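Local coordinates for protein vestitone reductase (PDB 2P4H) that catalyses the stereospecific, NADPH-dependent reduction of (3R)-vestitone to the isoflavanol DMI, the penultimate step in making the phytoalexin medicarpin in alfalfa, at residues V191-C196 with I313-E318. Residues are numbered along the deposited sequence; the frame is centred on the assembly and turned at random.
Sequences VGRFVC and IQCCKE
In this Rossmann-type reductase the loop that follows strand 189-191 packs against the C-terminal helix 305-319, joined by an end-on arginine-carboxylate salt bridge (Arg193 with Glu318) and a sulfur-aromatic contact (Phe194 with Cys315). Arginine suits the partly exposed margin, its two terminal nitrogens matching two carboxylate oxygens: Arg193 NH2 gives a nearly straight bond (174°) to the syn side of Glu318 OE1 at 2.8 Å, tilted somewhat out of the carboxylate plane, and NH1 reaches OE2 at a longer 3.2 Å, from above that plane. A bend at chi3 (60°) turns the long chain so that its guanidinium meets the carboxylate, while Cys315 CB lies 4.0 Å from Arg193 NH1, over one guanidinium face. With an alanine here, the Glu318 carboxylate would probably lose its charged mate and Cys315 CB its guanidinium cover. Cysteine, small and polarisable, can both accept a backbone N-H and lie against a ring: Phe194 N donates to Cys315 SG at 3.4 Å. Phe194 also touches Phe12 of helix 12-23, a predicted NADP(+)-binding residue. Its flat, buried ring takes a sulfur on face and edge: Cys316 SG comes 4.1 Å from Phe194 CE2 at the edge, whereas Cys315 SG sits over a face, 3.7 Å from the Phe194 centroid and 14° off the normal.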
ATOM      1  N   VAL A 191      -0.294   8.207  -0.743  1.00  9.93           N
ATOM      2  CA  VAL A 191       0.318   9.460  -1.180  1.00 10.44           C
ATOM      3  C   VAL A 191       1.198  10.122  -0.118  1.00  9.92           C
ATOM      4  O   VAL A 191       0.912  10.045   1.073  1.00 10.98           O
ATOM      5  CB  VAL A 191      -0.807  10.452  -1.593  1.00  9.58           C
ATOM      6  CG1 VAL A 191      -0.224  11.779  -2.063  1.00 11.52           C
ATOM      7  CG2 VAL A 191      -1.672   9.823  -2.685  1.00 10.74           C
ATOM      8  N   GLY A 192       2.267  10.780  -0.566  1.00 10.46           N
ATOM      9  CA  GLY A 192       3.168  11.477   0.341  1.00 10.67           C
ATOM     10  C   GLY A 192       4.517  11.674  -0.314  1.00 10.83           C
ATOM     11  O   GLY A 192       4.611  11.718  -1.540  1.00 10.99           O
ATOM     12  N   ARG A 193       5.564  11.830   0.492  1.00 11.87           N
ATOM     13  CA  ARG A 193       6.900  11.963  -0.073  1.00 12.68           C
ATOM     14  C   ARG A 193       7.308  10.552  -0.479  1.00 12.52           C
ATOM     15  O   ARG A 193       6.670   9.577  -0.082  1.00 14.20           O
ATOM     16  CB  ARG A 193       7.900  12.486   0.962  1.00 16.05           C
ATOM     17  CG  ARG A 193       7.672  13.908   1.438  1.00 17.90           C
ATOM     18  CD  ARG A 193       8.853  14.360   2.293  1.00 20.76           C
ATOM     19  NE  ARG A 193      10.101  14.308   1.537  1.00 22.47           N
ATOM     20  CZ  ARG A 193      10.521  15.261   0.710  1.00 22.99           C
ATOM     21  NH1 ARG A 193       9.802  16.361   0.529  1.00 22.81           N
ATOM     22  NH2 ARG A 193      11.656  15.101   0.042  1.00 23.97           N
ATOM     23  N   PHE A 194       8.365  10.441  -1.273  1.00 12.13           N
ATOM     24  CA  PHE A 194       8.856   9.140  -1.705  1.00 12.27           C
ATOM     25  C   PHE A 194      10.353   9.201  -1.962  1.00 13.67           C
ATOM     26  O   PHE A 194      10.897  10.270  -2.248  1.00 14.17           O
ATOM     27  CB  PHE A 194       8.107   8.675  -2.964  1.00 12.35           C
ATOM     28  CG  PHE A 194       8.133   9.663  -4.104  1.00 12.84           C
ATOM     29  CD1 PHE A 194       9.122   9.596  -5.087  1.00 14.00           C
ATOM     30  CD2 PHE A 194       7.152  10.645  -4.209  1.00 12.85           C
ATOM     31  CE1 PHE A 194       9.126  10.494  -6.155  1.00 14.24           C
ATOM     32  CE2 PHE A 194       7.147  11.547  -5.270  1.00 14.58           C
ATOM     33  CZ  PHE A 194       8.135  11.474  -6.248  1.00 14.45           C
ATOM     34  N   VAL A 195      11.021   8.059  -1.839  1.00 13.23           N
ATOM     35  CA  VAL A 195      12.460   8.002  -2.075  1.00 14.33           C
ATOM     36  C   VAL A 195      12.814   7.131  -3.275  1.00 14.44           C
ATOM     37  O   VAL A 195      13.975   7.084  -3.687  1.00 15.70           O
ATOM     38  CB  VAL A 195      13.232   7.480  -0.833  1.00 13.53           C
ATOM     39  CG1 VAL A 195      13.080   8.458   0.325  1.00 15.46           C
ATOM     40  CG2 VAL A 195      12.735   6.095  -0.439  1.00 13.99           C
ATOM     41  N   CYS A 196      11.821   6.445  -3.837  1.00 14.43           N
ATOM     42  CA  CYS A 196      12.054   5.587  -4.996  1.00 14.93           C
ATOM     43  C   CYS A 196      12.401   6.416  -6.238  1.00 16.21           C
ATOM     44  O   CYS A 196      12.036   7.589  -6.339  1.00 16.38           O
ATOM     45  CB  CYS A 196      10.835   4.694  -5.255  1.00 14.53           C
ATOM     46  SG  CYS A 196       9.260   5.558  -5.316  1.00 14.55           S
ATOM     47  N   ILE A 313       3.492  17.013  -3.186  1.00 12.10           N
ATOM     48  CA  ILE A 313       3.812  18.128  -4.065  1.00 11.56           C
ATOM     49  C   ILE A 313       5.242  18.634  -3.891  1.00 11.75           C
ATOM     50  O   ILE A 313       5.951  18.834  -4.883  1.00 12.45           O
ATOM     51  CB  ILE A 313       2.784  19.266  -3.876  1.00 12.26           C
ATOM     52  CG1 ILE A 313       1.457  18.843  -4.519  1.00 12.15           C
ATOM     53  CG2 ILE A 313       3.297  20.564  -4.485  1.00 13.11           C
ATOM     54  CD1 ILE A 313       0.283  19.741  -4.187  1.00 13.22           C
ATOM     55  N   GLN A 314       5.684  18.821  -2.650  1.00 12.49           N
ATOM     56  CA  GLN A 314       7.050  19.293  -2.420  1.00 13.11           C
ATOM     57  C   GLN A 314       8.066  18.272  -2.932  1.00 13.43           C
ATOM     58  O   GLN A 314       9.097  18.643  -3.505  1.00 14.73           O
ATOM     59  CB  GLN A 314       7.302  19.561  -0.932  1.00 14.31           C
ATOM     60  CG  GLN A 314       6.429  20.646  -0.309  1.00 15.64           C
ATOM     61  CD  GLN A 314       6.333  21.903  -1.158  1.00 17.92           C
ATOM     62  OE1 GLN A 314       7.304  22.316  -1.796  1.00 20.22           O
ATOM     63  NE2 GLN A 314       5.163  22.527  -1.155  1.00 17.86           N
ATOM     64  N   CYS A 315       7.782  16.987  -2.736  1.00 12.50           N
ATOM     65  CA  CYS A 315       8.697  15.946  -3.188  1.00 13.42           C
ATOM     66  C   CYS A 315       8.769  15.960  -4.713  1.00 13.81           C
ATOM     67  O   CYS A 315       9.852  15.873  -5.295  1.00 13.81           O
ATOM     68  CB  CYS A 315       8.239  14.572  -2.684  1.00 13.18           C
ATOM     69  SG  CYS A 315       9.453  13.253  -2.933  1.00 13.94           S
ATOM     70  N   CYS A 316       7.616  16.087  -5.361  1.00 12.91           N
ATOM     71  CA  CYS A 316       7.583  16.133  -6.817  1.00 13.04           C
ATOM     72  C   CYS A 316       8.360  17.335  -7.352  1.00 14.50           C
ATOM     73  O   CYS A 316       9.062  17.228  -8.358  1.00 15.68           O
ATOM     74  CB  CYS A 316       6.139  16.185  -7.317  1.00 13.75           C
ATOM     75  SG  CYS A 316       5.297  14.591  -7.261  1.00 14.02           S
ATOM     76  N   LYS A 317       8.234  18.476  -6.684  1.00 14.72           N
ATOM     77  CA  LYS A 317       8.951  19.679  -7.109  1.00 15.48           C
ATOM     78  C   LYS A 317      10.458  19.465  -7.002  1.00 16.48           C
ATOM     79  O   LYS A 317      11.212  19.805  -7.915  1.00 18.32           O
ATOM     80  CB  LYS A 317       8.532  20.872  -6.247  1.00 15.97           C
ATOM     81  CG  LYS A 317       7.119  21.363  -6.528  1.00 17.31           C
ATOM     82  CD  LYS A 317       6.620  22.300  -5.440  1.00 18.43           C
ATOM     83  CE  LYS A 317       7.492  23.536  -5.301  1.00 21.58           C
ATOM     84  NZ  LYS A 317       7.013  24.398  -4.180  1.00 22.26           N
ATOM     85  N   GLU A 318      10.891  18.888  -5.888  1.00 16.24           N
ATOM     86  CA  GLU A 318      12.306  18.625  -5.655  1.00 16.55           C
ATOM     87  C   GLU A 318      12.902  17.689  -6.696  1.00 17.45           C
ATOM     88  O   GLU A 318      14.044  17.871  -7.131  1.00 19.15           O
ATOM     89  CB  GLU A 318      12.502  17.997  -4.274  1.00 18.65           C
ATOM     90  CG  GLU A 318      12.216  18.915  -3.102  1.00 21.54           C
ATOM     91  CD  GLU A 318      12.122  18.156  -1.791  1.00 23.77           C
ATOM     92  OE1 GLU A 318      12.722  17.062  -1.688  1.00 27.27           O
ATOM     93  OE2 GLU A 318      11.459  18.656  -0.859  1.00 25.81           O
TER